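Local coordinates for flagellar motor switch protein FliG (Aquifex aeolicus, PDB 3HJL), which probably forms part of the rotor-mounted switch complex (C ring) of the bacterial flagellar motor and helps set the direction of flagellar rotation, at residues Ile251-Lys256 against Arg317-Glu322; Phe238-Ile243 against Lys307-Val312; Ala15-Leu20 against Glu83-Val88; Leu103-Lys108 against Tyr174-Ala179; Leu217-Ile222 against Arg232-Met237. One frame throughout, in Å; residues are numbered along the deposited sequence.

Interaction 1 (Ile251-Lys256 against Arg317-Glu322); sequences IIEILK and RKMIDE
M319 reaches from one helix to the flank of another, over E253 and I254, and nearly all of the meeting falls to a single methyl. From CB, which points at the facing helix, the chain turns to CG beside the backbone N (chi1 -38°), still 4.3 Å from CG1 of I254. Two further bends, at chi2 and chi3, carry SD across and swing CE inward, so the thioether is curled rather than extended. CE then does the touching: it lies 3.3 Å from CB of E253, a close approach, 3.6 Å from C of E253 and 3.7 Å from N of I254. It rests as much on the backbone as on side chains. The same methyl stands 4.1 Å from CG1 of I254, whose side chain crosses that of M319 at a slant. E253 offers only its base here; its chain, bent at chi2, carries the carboxylate off to K256, whose NZ forms a salt bridge, weak as a hydrogen bond at 3.5 Å, with OE2 of E253. The contact thus illustrates how a flexible methionine can span two helices whose nearest CA atoms, those of I254 and M319, are 8.0 Å apart. Helix 248-255 is backed by F278 of helix 272-279, which touches I251, I254 and L255, while L246 also packs on I254. On the side of helix 302-320, K324 touches M319, and R317 lies against R234 and E235 of helix 227-237.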
# COMPACT_ATOMS: atom_id res chain seq x y z
N ILE A 251 5.51 47.68 5.12
CA ILE A 251 4.36 47.57 6.02
C ILE A 251 3.28 48.60 5.68
O ILE A 251 2.09 48.28 5.71
CB ILE A 251 4.79 47.72 7.50
CG1 ILE A 251 5.73 46.59 7.90
CG2 ILE A 251 3.57 47.73 8.44
CD1 ILE A 251 6.79 47.04 8.83
N ILE A 252 3.69 49.83 5.38
CA ILE A 252 2.76 50.89 4.92
C ILE A 252 1.94 50.44 3.71
O ILE A 252 0.72 50.61 3.69
CB ILE A 252 3.50 52.23 4.56
CG1 ILE A 252 3.59 53.15 5.78
CG2 ILE A 252 2.76 52.98 3.47
CD1 ILE A 252 4.39 52.59 6.91
N GLU A 253 2.61 49.82 2.73
CA GLU A 253 1.94 49.32 1.53
C GLU A 253 1.02 48.13 1.81
O GLU A 253 -0.01 47.97 1.14
CB GLU A 253 2.97 48.94 0.46
CG GLU A 253 3.88 50.08 -0.01
CD GLU A 253 3.14 51.28 -0.58
OE1 GLU A 253 2.03 51.11 -1.14
OE2 GLU A 253 3.67 52.40 -0.48
N ILE A 254 1.39 47.30 2.78
CA ILE A 254 0.56 46.18 3.22
C ILE A 254 -0.71 46.69 3.93
O ILE A 254 -1.81 46.21 3.67
CB ILE A 254 1.34 45.21 4.15
CG1 ILE A 254 2.43 44.48 3.38
CG2 ILE A 254 0.40 44.19 4.77
CD1 ILE A 254 3.52 43.91 4.27
N LEU A 255 -0.54 47.67 4.82
CA LEU A 255 -1.66 48.31 5.53
C LEU A 255 -2.66 49.00 4.58
O LEU A 255 -3.84 49.14 4.91
CB LEU A 255 -1.14 49.30 6.57
CG LEU A 255 -0.46 48.70 7.80
CD1 LEU A 255 0.35 49.75 8.56
CD2 LEU A 255 -1.49 48.06 8.73
N LYS A 256 -2.17 49.45 3.42
CA LYS A 256 -3.04 50.01 2.37
C LYS A 256 -3.97 48.97 1.70
O LYS A 256 -5.02 49.35 1.19
CB LYS A 256 -2.19 50.72 1.30
CG LYS A 256 -1.62 52.07 1.74
CD LYS A 256 -0.60 52.63 0.76
CE LYS A 256 -0.10 54.00 1.20
NZ LYS A 256 1.06 54.49 0.40
N ARG A 317 3.01 38.22 -0.76
CA ARG A 317 3.64 37.61 -1.95
C ARG A 317 3.53 38.49 -3.20
O ARG A 317 4.47 38.57 -3.99
CB ARG A 317 2.99 36.28 -2.30
CG ARG A 317 3.35 35.10 -1.42
CD ARG A 317 3.27 33.85 -2.29
NE ARG A 317 2.91 32.65 -1.56
CZ ARG A 317 2.62 31.49 -2.16
NH1 ARG A 317 2.68 31.35 -3.49
NH2 ARG A 317 2.28 30.44 -1.41
N LYS A 318 2.34 39.06 -3.41
CA LYS A 318 2.12 40.01 -4.51
C LYS A 318 3.04 41.24 -4.43
O LYS A 318 3.44 41.78 -5.46
CB LYS A 318 0.65 40.46 -4.54
CG LYS A 318 -0.31 39.40 -5.07
CD LYS A 318 -1.77 39.81 -4.81
CE LYS A 318 -2.72 39.30 -5.89
NZ LYS A 318 -2.66 40.12 -7.14
N MET A 319 3.37 41.67 -3.21
CA MET A 319 4.31 42.79 -2.99
C MET A 319 5.71 42.36 -3.48
O MET A 319 6.42 43.15 -4.10
CB MET A 319 4.44 43.20 -1.51
CG MET A 319 3.17 43.18 -0.66
SD MET A 319 1.86 44.30 -1.14
CE MET A 319 2.50 45.83 -0.47
N ILE A 320 6.08 41.12 -3.18
CA ILE A 320 7.35 40.54 -3.63
C ILE A 320 7.35 40.35 -5.16
O ILE A 320 8.38 40.53 -5.81
CB ILE A 320 7.66 39.19 -2.90
CG1 ILE A 320 7.77 39.41 -1.38
CG2 ILE A 320 8.96 38.58 -3.42
CD1 ILE A 320 8.12 38.15 -0.60
N ASP A 321 6.18 40.05 -5.73
CA ASP A 321 6.00 39.94 -7.19
C ASP A 321 5.86 41.31 -7.90
O ASP A 321 5.83 41.35 -9.13
CB ASP A 321 4.76 39.10 -7.52
CG ASP A 321 4.85 37.67 -6.98
OD1 ASP A 321 5.87 37.31 -6.36
OD2 ASP A 321 3.87 36.92 -7.17
N GLU A 322 5.73 42.40 -7.14
CA GLU A 322 5.51 43.74 -7.70
C GLU A 322 6.45 44.80 -7.09
O GLU A 322 7.49 45.11 -7.67
CB GLU A 322 4.04 44.16 -7.51
CG GLU A 322 3.00 43.29 -8.22
CD GLU A 322 1.58 43.51 -7.69
OE1 GLU A 322 1.28 44.61 -7.16
OE2 GLU A 322 0.75 42.58 -7.80

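Interaction 2 (Phe238-Ile243 against Lys307-Val312)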
# COMPACT_ATOMS: atom_id res chain seq x y z
N PHE A 238 8.13 32.15 2.04
CA PHE A 238 7.72 33.32 2.82
C PHE A 238 6.64 32.92 3.83
O PHE A 238 5.50 32.54 3.44
CB PHE A 238 7.23 34.49 1.96
CG PHE A 238 7.16 35.80 2.72
CD1 PHE A 238 8.26 36.65 2.73
CD2 PHE A 238 6.06 36.11 3.50
CE1 PHE A 238 8.24 37.82 3.48
CE2 PHE A 238 6.03 37.27 4.25
CZ PHE A 238 7.12 38.13 4.23
N THR A 239 7.02 33.03 5.11
CA THR A 239 6.17 32.67 6.24
C THR A 239 5.75 33.96 6.95
O THR A 239 6.28 35.04 6.66
CB THR A 239 6.91 31.70 7.22
OG1 THR A 239 5.98 31.17 8.18
CG2 THR A 239 8.05 32.40 7.96
N PHE A 240 4.76 33.86 7.83
CA PHE A 240 4.28 35.01 8.59
C PHE A 240 5.38 35.61 9.48
O PHE A 240 5.44 36.82 9.68
CB PHE A 240 3.06 34.62 9.43
CG PHE A 240 2.31 35.81 9.99
CD1 PHE A 240 1.39 36.50 9.22
CD2 PHE A 240 2.52 36.23 11.30
CE1 PHE A 240 0.70 37.59 9.72
CE2 PHE A 240 1.83 37.31 11.82
CZ PHE A 240 0.93 37.99 11.03
N GLU A 241 6.28 34.76 9.98
CA GLU A 241 7.40 35.20 10.79
C GLU A 241 8.38 36.10 9.99
O GLU A 241 8.99 37.00 10.57
CB GLU A 241 8.15 33.99 11.36
CG GLU A 241 7.32 33.09 12.32
CD GLU A 241 7.07 33.72 13.69
OE1 GLU A 241 7.94 33.58 14.58
OE2 GLU A 241 5.97 34.27 13.90
N ASP A 242 8.44 35.91 8.67
CA ASP A 242 9.33 36.72 7.80
C ASP A 242 8.89 38.18 7.63
O ASP A 242 9.58 38.97 6.98
CB ASP A 242 9.49 36.08 6.40
CG ASP A 242 10.11 34.70 6.45
OD1 ASP A 242 11.09 34.50 7.22
OD2 ASP A 242 9.65 33.82 5.67
N ILE A 243 7.73 38.54 8.18
CA ILE A 243 7.30 39.94 8.23
C ILE A 243 8.36 40.83 8.95
O ILE A 243 8.50 42.02 8.63
CB ILE A 243 5.89 40.07 8.87
CG1 ILE A 243 4.83 39.49 7.92
CG2 ILE A 243 5.56 41.53 9.17
CD1 ILE A 243 3.40 39.46 8.49
N LYS A 307 -5.66 31.02 9.35
CA LYS A 307 -6.25 31.45 8.07
C LYS A 307 -5.97 32.92 7.74
O LYS A 307 -5.63 33.26 6.61
CB LYS A 307 -7.77 31.20 8.06
CG LYS A 307 -8.48 31.56 6.74
CD LYS A 307 -9.99 31.32 6.81
CE LYS A 307 -10.71 31.93 5.61
NZ LYS A 307 -12.20 31.85 5.71
N ALA A 308 -6.16 33.80 8.72
CA ALA A 308 -5.88 35.22 8.55
C ALA A 308 -4.38 35.47 8.33
O ALA A 308 -4.01 36.32 7.52
CB ALA A 308 -6.38 36.00 9.76
N GLN A 309 -3.53 34.72 9.03
CA GLN A 309 -2.07 34.81 8.83
C GLN A 309 -1.63 34.45 7.40
O GLN A 309 -0.84 35.19 6.81
CB GLN A 309 -1.31 33.96 9.85
CG GLN A 309 -1.17 34.66 11.20
CD GLN A 309 -0.29 33.91 12.18
OE1 GLN A 309 0.29 32.89 11.85
NE2 GLN A 309 -0.18 34.44 13.39
N ARG A 310 -2.16 33.35 6.85
CA ARG A 310 -1.86 32.99 5.46
C ARG A 310 -2.45 33.97 4.44
O ARG A 310 -1.89 34.14 3.36
CB ARG A 310 -2.27 31.54 5.12
CG ARG A 310 -3.76 31.24 5.10
CD ARG A 310 -4.03 29.79 4.66
NE ARG A 310 -3.58 28.82 5.67
CZ ARG A 310 -4.36 28.17 6.56
NH1 ARG A 310 -5.68 28.32 6.60
NH2 ARG A 310 -3.78 27.32 7.41
N GLN A 311 -3.57 34.61 4.79
CA GLN A 311 -4.18 35.64 3.94
C GLN A 311 -3.28 36.88 3.84
O GLN A 311 -3.12 37.44 2.76
CB GLN A 311 -5.58 36.03 4.45
CG GLN A 311 -6.68 35.06 4.02
CD GLN A 311 -8.06 35.42 4.57
OE1 GLN A 311 -8.21 36.29 5.44
NE2 GLN A 311 -9.09 34.74 4.07
N VAL A 312 -2.70 37.29 4.96
CA VAL A 312 -1.73 38.38 4.99
C VAL A 312 -0.49 38.01 4.15
O VAL A 312 0.02 38.83 3.40
CB VAL A 312 -1.29 38.73 6.45
CG1 VAL A 312 -0.18 39.77 6.46
CG2 VAL A 312 -2.49 39.20 7.27
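The MFXF signature of the FliG family, here M237 to F240, is regarded as a flexible hinge in the C-terminal region, and its last residue, F240, packs on Q309 of helix 302-320. CG of Q309 sits 3.6 Å from the centroid of the F240 ring, 7° off the normal, a CH-pi contact, and the amide beyond it stacks on the ring with the planes 5° apart. NE2 of Q309 is hydrogen-bonded to O of A266, which helps hold the amide flat. CD1 of I243 covers the opposite face near its rim, and CB of V312 meets the edge at CE1 of F240, 4.0 Å away. With an alanine here, the Q309 amide and the I243 methyl would probably lose the ring that separates them, leaving a gap beside V312. I274 of helix 272-279 and A270 also touch F240, F278 packs on I243, and helix 260-268 lies against A308.

Interaction 3 (Ala15-Leu20 against Glu83-Val88); sequences AAVLLL and ENIKKV
V17 and L20, one turn apart on helix 7-21, face I85 and V88, likewise one turn apart on helix 78-88, and the side chains that meet here are all apolar. V17 splits its two methyls between two partners. Its CG1, placed opposite the backbone N (chi1 177°), rests on the fork of I85, equally near its two branches, 3.8 Å from CG1 and from CG2 of that residue, the side chains crossing at about a right angle. Its CG2 turns instead to CG1 of V88, 4.0 Å away. V88 in turn works on two neighbours: CG2 lies 3.8 Å from CB of L20, and CG1 lies 4.0 Å from CD1 of L20, so that the leucine is met at its base and along its branch. The helices belong to the wholly helical N-terminal domain, and the short segments pass each other with axes 9.4 Å apart, their directions 124° from parallel. A second layer of packing covers the pair: L49 touches both V17 and V88, and A61 and L64 of helix 54-70 touch I85. Polar links lie at the margins. ND2 of N84 makes a weak hydrogen bond to O of S21, at the end of helix 7-21, and K86 forms a salt bridge with E58.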
# COMPACT_ATOMS: atom_id res chain seq x y z
N ALA A 15 -17.80 -38.94 -22.13
CA ALA A 15 -17.70 -40.34 -21.68
C ALA A 15 -16.36 -40.63 -20.98
O ALA A 15 -16.33 -41.27 -19.93
CB ALA A 15 -17.88 -41.28 -22.86
N ALA A 16 -15.27 -40.13 -21.58
CA ALA A 16 -13.92 -40.27 -21.01
C ALA A 16 -13.81 -39.63 -19.63
O ALA A 16 -13.26 -40.22 -18.70
CB ALA A 16 -12.88 -39.67 -21.96
N VAL A 17 -14.33 -38.41 -19.51
CA VAL A 17 -14.29 -37.67 -18.24
C VAL A 17 -15.19 -38.33 -17.19
O VAL A 17 -14.79 -38.45 -16.04
CB VAL A 17 -14.66 -36.18 -18.43
CG1 VAL A 17 -14.68 -35.47 -17.08
CG2 VAL A 17 -13.66 -35.49 -19.38
N LEU A 18 -16.39 -38.76 -17.60
CA LEU A 18 -17.30 -39.49 -16.72
C LEU A 18 -16.66 -40.75 -16.16
O LEU A 18 -16.72 -41.00 -14.95
CB LEU A 18 -18.60 -39.86 -17.44
CG LEU A 18 -19.69 -38.80 -17.63
CD1 LEU A 18 -20.84 -39.37 -18.49
CD2 LEU A 18 -20.23 -38.33 -16.28
N LEU A 19 -16.05 -41.54 -17.04
CA LEU A 19 -15.36 -42.78 -16.63
C LEU A 19 -14.40 -42.54 -15.45
O LEU A 19 -14.39 -43.29 -14.48
CB LEU A 19 -14.59 -43.39 -17.82
CG LEU A 19 -13.84 -44.72 -17.61
CD1 LEU A 19 -14.82 -45.86 -17.35
CD2 LEU A 19 -12.96 -45.03 -18.80
N LEU A 20 -13.63 -41.46 -15.55
CA LEU A 20 -12.64 -41.12 -14.54
C LEU A 20 -13.19 -40.35 -13.31
O LEU A 20 -12.59 -40.42 -12.24
CB LEU A 20 -11.53 -40.30 -15.20
CG LEU A 20 -10.79 -41.02 -16.34
CD1 LEU A 20 -10.04 -40.03 -17.20
CD2 LEU A 20 -9.87 -42.09 -15.78
N GLU A 83 -14.43 -32.01 -8.34
CA GLU A 83 -12.98 -32.00 -8.15
C GLU A 83 -12.29 -33.03 -9.05
O GLU A 83 -11.23 -32.75 -9.60
CB GLU A 83 -12.60 -32.26 -6.67
CG GLU A 83 -11.09 -32.06 -6.34
CD GLU A 83 -10.72 -32.49 -4.91
OE1 GLU A 83 -9.51 -32.64 -4.63
OE2 GLU A 83 -11.63 -32.68 -4.06
N ASN A 84 -12.89 -34.21 -9.18
CA ASN A 84 -12.35 -35.26 -10.07
C ASN A 84 -12.31 -34.82 -11.54
O ASN A 84 -11.34 -35.12 -12.23
CB ASN A 84 -13.13 -36.57 -9.93
CG ASN A 84 -12.93 -37.23 -8.57
OD1 ASN A 84 -12.15 -36.77 -7.74
ND2 ASN A 84 -13.68 -38.29 -8.33
N ILE A 85 -13.35 -34.12 -12.00
CA ILE A 85 -13.36 -33.53 -13.35
C ILE A 85 -12.26 -32.46 -13.49
O ILE A 85 -11.64 -32.35 -14.54
CB ILE A 85 -14.74 -32.91 -13.72
CG1 ILE A 85 -15.83 -33.98 -13.80
CG2 ILE A 85 -14.68 -32.19 -15.09
CD1 ILE A 85 -17.18 -33.42 -13.97
N LYS A 86 -12.01 -31.70 -12.41
CA LYS A 86 -10.92 -30.70 -12.41
C LYS A 86 -9.51 -31.31 -12.47
O LYS A 86 -8.57 -30.62 -12.88
CB LYS A 86 -11.03 -29.74 -11.21
CG LYS A 86 -12.14 -28.71 -11.36
CD LYS A 86 -12.13 -27.69 -10.25
CE LYS A 86 -13.01 -26.49 -10.59
NZ LYS A 86 -13.10 -25.51 -9.47
N LYS A 87 -9.36 -32.57 -12.07
CA LYS A 87 -8.07 -33.28 -12.21
C LYS A 87 -7.87 -33.81 -13.63
O LYS A 87 -6.74 -33.83 -14.14
CB LYS A 87 -7.95 -34.45 -11.22
CG LYS A 87 -8.24 -34.15 -9.73
CD LYS A 87 -7.70 -32.79 -9.24
CE LYS A 87 -6.16 -32.71 -9.29
NZ LYS A 87 -5.65 -31.45 -8.66
N VAL A 88 -8.95 -34.24 -14.26
CA VAL A 88 -8.92 -34.81 -15.60
C VAL A 88 -8.62 -33.74 -16.66
O VAL A 88 -7.69 -33.89 -17.44
CB VAL A 88 -10.28 -35.50 -15.94
CG1 VAL A 88 -10.27 -36.04 -17.37
CG2 VAL A 88 -10.59 -36.60 -14.94

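Interaction 4 (Leu103-Lys108 against Tyr174-Ala179)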
# COMPACT_ATOMS: atom_id res chain seq x y z
N LEU A 103 4.36 -17.55 -7.41
CA LEU A 103 5.55 -18.14 -6.79
C LEU A 103 6.74 -17.20 -6.88
O LEU A 103 7.51 -17.10 -5.93
CB LEU A 103 5.89 -19.50 -7.40
CG LEU A 103 5.11 -20.70 -6.84
CD1 LEU A 103 5.08 -21.87 -7.82
CD2 LEU A 103 5.69 -21.14 -5.50
N GLY A 104 6.90 -16.53 -8.01
CA GLY A 104 8.00 -15.59 -8.21
C GLY A 104 7.92 -14.37 -7.30
O GLY A 104 8.94 -13.88 -6.85
N ASP A 105 6.70 -13.88 -7.06
CA ASP A 105 6.49 -12.74 -6.16
C ASP A 105 6.80 -13.12 -4.71
O ASP A 105 7.52 -12.39 -4.03
CB ASP A 105 5.06 -12.18 -6.30
CG ASP A 105 4.82 -11.48 -7.65
OD1 ASP A 105 5.81 -11.07 -8.31
OD2 ASP A 105 3.65 -11.34 -8.06
N ALA A 106 6.32 -14.28 -4.26
CA ALA A 106 6.67 -14.81 -2.93
C ALA A 106 8.18 -14.97 -2.76
O ALA A 106 8.72 -14.60 -1.74
CB ALA A 106 5.98 -16.16 -2.67
N GLU A 107 8.85 -15.48 -3.80
CA GLU A 107 10.32 -15.61 -3.79
C GLU A 107 11.01 -14.25 -3.67
O GLU A 107 11.96 -14.10 -2.90
CB GLU A 107 10.81 -16.34 -5.04
CG GLU A 107 12.35 -16.42 -5.16
CD GLU A 107 12.81 -17.32 -6.29
OE1 GLU A 107 13.43 -16.81 -7.24
OE2 GLU A 107 12.54 -18.53 -6.24
N LYS A 108 10.53 -13.26 -4.42
CA LYS A 108 11.08 -11.90 -4.37
C LYS A 108 10.94 -11.28 -2.96
O LYS A 108 11.86 -10.66 -2.46
CB LYS A 108 10.38 -11.04 -5.43
CG LYS A 108 10.73 -9.54 -5.43
CD LYS A 108 10.06 -8.79 -6.60
CE LYS A 108 8.51 -8.85 -6.58
NZ LYS A 108 7.89 -8.42 -5.28
N TYR A 174 -0.12 -16.77 2.94
CA TYR A 174 -0.14 -16.38 4.35
C TYR A 174 1.25 -15.92 4.81
O TYR A 174 1.38 -14.89 5.46
CB TYR A 174 -0.63 -17.56 5.22
CG TYR A 174 -0.60 -17.30 6.71
CD1 TYR A 174 0.43 -17.80 7.50
CD2 TYR A 174 -1.60 -16.55 7.32
CE1 TYR A 174 0.47 -17.55 8.86
CE2 TYR A 174 -1.57 -16.30 8.69
CZ TYR A 174 -0.52 -16.79 9.45
OH TYR A 174 -0.50 -16.57 10.81
N VAL A 175 2.27 -16.70 4.45
CA VAL A 175 3.64 -16.42 4.83
C VAL A 175 4.17 -15.18 4.10
O VAL A 175 4.85 -14.35 4.71
CB VAL A 175 4.56 -17.64 4.58
CG1 VAL A 175 6.03 -17.24 4.72
CG2 VAL A 175 4.21 -18.77 5.56
N LYS A 176 3.84 -15.06 2.81
CA LYS A 176 4.13 -13.87 2.00
C LYS A 176 3.59 -12.61 2.67
O LYS A 176 4.31 -11.64 2.84
CB LYS A 176 3.51 -14.00 0.60
CG LYS A 176 3.96 -12.92 -0.40
CD LYS A 176 3.06 -12.88 -1.63
CE LYS A 176 3.39 -11.68 -2.50
NZ LYS A 176 2.57 -11.63 -3.74
N GLU A 177 2.32 -12.65 3.06
CA GLU A 177 1.69 -11.54 3.76
C GLU A 177 2.38 -11.22 5.10
O GLU A 177 2.57 -10.07 5.43
CB GLU A 177 0.20 -11.84 3.99
CG GLU A 177 -0.59 -10.77 4.80
CD GLU A 177 -0.53 -9.38 4.18
OE1 GLU A 177 -0.36 -9.29 2.95
OE2 GLU A 177 -0.70 -8.39 4.92
N LEU A 178 2.77 -12.27 5.83
CA LEU A 178 3.55 -12.15 7.09
C LEU A 178 4.88 -11.40 6.80
O LEU A 178 5.27 -10.47 7.52
CB LEU A 178 3.85 -13.56 7.64
CG LEU A 178 3.70 -13.98 9.10
CD1 LEU A 178 2.29 -13.69 9.66
CD2 LEU A 178 4.00 -15.48 9.21
N ALA A 179 5.53 -11.77 5.71
CA ALA A 179 6.80 -11.21 5.32
C ALA A 179 6.68 -9.75 4.90
O ALA A 179 7.52 -8.93 5.26
CB ALA A 179 7.42 -12.06 4.19
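K176 reaches outstretched across helix 93-114, its stem on A106 and its tip beside D105. CG of K176 is 4.2 Å from CA of A106 and 4.4 Å from its CB; the small alanine lets the backbones come near, the CA atoms of A106 and K176 being 5.6 Å apart. Farther out, CE and then NZ of K176 slide past D105, where NZ stands 3.6 Å from CB. The carboxylate is not grasped: OD2 of D105 remains 4.5 Å from NZ of K176, too long for a salt bridge, although the opposite charges would still be expected to attract. What aims the lysine is its torsions, with CG turned opposite the backbone N (chi1 -170°) and the rest extended. NZ of K108, a like charge, is 6.4 Å from NZ of K176, which probably tempers the pull of D105 a little. In the next shell I109 touches both K176 and A179, and L110 and I113 continue that packing on A179. Behind helix 172-193, F136 and T132 of helix 130-137 meet A179 and L178. Helix 93-114 thus lies alongside helix 172-193 of the middle domain, helices packed side by side in a way consistent with the armadillo-type superhelix of FliG.

Interaction 5 (Leu217-Ile222 against Arg232-Met237)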
# COMPACT_ATOMS: atom_id res chain seq x y z
N LEU A 217 13.68 29.05 -11.94
CA LEU A 217 13.75 27.98 -12.94
C LEU A 217 13.57 26.59 -12.32
O LEU A 217 12.96 25.71 -12.93
CB LEU A 217 15.05 28.04 -13.77
CG LEU A 217 14.96 28.88 -15.06
CD1 LEU A 217 14.46 30.31 -14.81
CD2 LEU A 217 16.31 28.90 -15.78
N ILE A 218 14.09 26.39 -11.10
CA ILE A 218 13.90 25.12 -10.38
C ILE A 218 12.44 24.92 -9.99
O ILE A 218 11.87 23.85 -10.24
CB ILE A 218 14.78 25.04 -9.10
CG1 ILE A 218 16.25 24.85 -9.47
CG2 ILE A 218 14.33 23.89 -8.21
CD1 ILE A 218 17.18 25.00 -8.30
N LEU A 219 11.85 25.94 -9.38
CA LEU A 219 10.46 25.89 -8.91
C LEU A 219 9.47 25.67 -10.06
O LEU A 219 8.54 24.87 -9.92
CB LEU A 219 10.09 27.16 -8.14
CG LEU A 219 10.69 27.33 -6.74
CD1 LEU A 219 10.57 28.79 -6.27
CD2 LEU A 219 10.00 26.38 -5.76
N GLN A 220 9.68 26.36 -11.18
CA GLN A 220 8.82 26.24 -12.37
C GLN A 220 8.78 24.80 -12.87
O GLN A 220 7.71 24.27 -13.14
CB GLN A 220 9.32 27.17 -13.49
CG GLN A 220 8.26 27.50 -14.56
CD GLN A 220 7.24 28.57 -14.11
OE1 GLN A 220 6.43 29.03 -14.92
NE2 GLN A 220 7.30 28.98 -12.85
N SER A 221 9.96 24.18 -12.99
CA SER A 221 10.08 22.78 -13.41
C SER A 221 9.42 21.81 -12.43
O SER A 221 8.81 20.82 -12.85
CB SER A 221 11.56 22.42 -13.59
OG SER A 221 11.73 21.07 -14.00
N ILE A 222 9.56 22.07 -11.13
CA ILE A 222 8.90 21.27 -10.10
C ILE A 222 7.39 21.39 -10.20
O ILE A 222 6.68 20.41 -10.03
CB ILE A 222 9.37 21.66 -8.67
CG1 ILE A 222 10.79 21.14 -8.42
CG2 ILE A 222 8.42 21.09 -7.61
CD1 ILE A 222 11.35 21.51 -7.08
N ARG A 232 3.64 24.04 -1.97
CA ARG A 232 4.04 23.76 -0.58
C ARG A 232 5.44 24.28 -0.26
O ARG A 232 5.69 24.72 0.86
CB ARG A 232 3.93 22.26 -0.26
CG ARG A 232 2.48 21.78 -0.18
CD ARG A 232 2.34 20.34 0.30
NE ARG A 232 3.28 19.41 -0.34
CZ ARG A 232 4.37 18.87 0.22
NH1 ARG A 232 4.71 19.11 1.49
NH2 ARG A 232 5.12 18.04 -0.50
N ILE A 233 6.33 24.26 -1.25
CA ILE A 233 7.66 24.86 -1.11
C ILE A 233 7.56 26.38 -0.99
O ILE A 233 8.17 26.96 -0.08
CB ILE A 233 8.61 24.49 -2.29
CG1 ILE A 233 8.94 23.00 -2.29
CG2 ILE A 233 9.92 25.28 -2.19
CD1 ILE A 233 9.58 22.52 -3.58
N ARG A 234 6.78 27.01 -1.87
CA ARG A 234 6.63 28.48 -1.88
C ARG A 234 6.01 29.02 -0.58
O ARG A 234 6.34 30.12 -0.16
CB ARG A 234 5.78 28.97 -3.06
CG ARG A 234 6.31 28.60 -4.45
CD ARG A 234 5.62 29.40 -5.55
NE ARG A 234 6.55 30.34 -6.18
CZ ARG A 234 7.26 30.11 -7.30
NH1 ARG A 234 7.14 28.96 -7.99
NH2 ARG A 234 8.09 31.05 -7.74
N GLU A 235 5.07 28.27 -0.00
CA GLU A 235 4.50 28.58 1.32
C GLU A 235 5.59 28.71 2.40
O GLU A 235 5.53 29.60 3.25
CB GLU A 235 3.48 27.51 1.73
CG GLU A 235 2.16 27.59 0.97
CD GLU A 235 1.20 26.44 1.29
OE1 GLU A 235 1.60 25.50 2.02
OE2 GLU A 235 0.04 26.49 0.81
N LYS A 236 6.59 27.84 2.34
CA LYS A 236 7.72 27.88 3.27
C LYS A 236 8.77 28.96 2.94
O LYS A 236 9.55 29.33 3.82
CB LYS A 236 8.39 26.51 3.34
CG LYS A 236 7.47 25.38 3.80
CD LYS A 236 7.01 25.56 5.22
CE LYS A 236 6.33 24.33 5.74
NZ LYS A 236 5.86 24.54 7.12
N MET A 237 8.80 29.43 1.68
CA MET A 237 9.74 30.49 1.25
C MET A 237 9.42 31.86 1.84
O MET A 237 10.32 32.67 2.04
CB MET A 237 9.82 30.57 -0.29
CG MET A 237 10.60 29.41 -0.93
SD MET A 237 10.43 29.33 -2.74
CE MET A 237 11.08 30.92 -3.23
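The guanidinium of R234 carries CD1 of L219 over one face, 3.5 Å above the plane and shifted toward the rim, while its NH1 comes within 3.5 Å of CB of L219. NH2 forms a salt bridge with E216 and NH1 another with E230, which probably limits rotation of the flat group over the leucine. A bend at chi3 (111°) brings it round. L219 is the hub of the contact, each branch having its own partners. CD1 also meets M237 tip to tip, 3.6 Å from SD, and CD2 lies 3.7 Å from CG2 of I233. One turn on, CD1 of I222 and CD1 of I233 are 4.1 Å apart, their side chains crossing at about a right angle. Were this leucine cut back to an alanine, a gap would probably open between I233 and M237, and the covered face of the R234 guanidinium would lose its apolar lid. The two helices form a hairpin, their segments 146° from parallel with axes 11.5 Å apart. Helix 199-209 packs against both, L207 touching L219 and I233 while A204 touches K236.

Overall arrangement
From the N terminus, interaction 3 closes first, joining the opening helix to helix 78-88 within the N-terminal domain. The next helix, 93-114, then starts interaction 4, which ties it to the middle domain; the nearest atoms of the two contacts are about 14 Å apart. After a gap of about 27 Å between nearest atoms comes interaction 5, a short hairpin closure. Directly beyond it, interactions 2 and 1 cross, their segments alternating along the chain, and both end on helix 302-320. They touch through I320 and F238, and interaction 1 also touches interaction 5. Three contacts thus cluster at one end, about 84 Å centre to centre separating interactions 1 and 3.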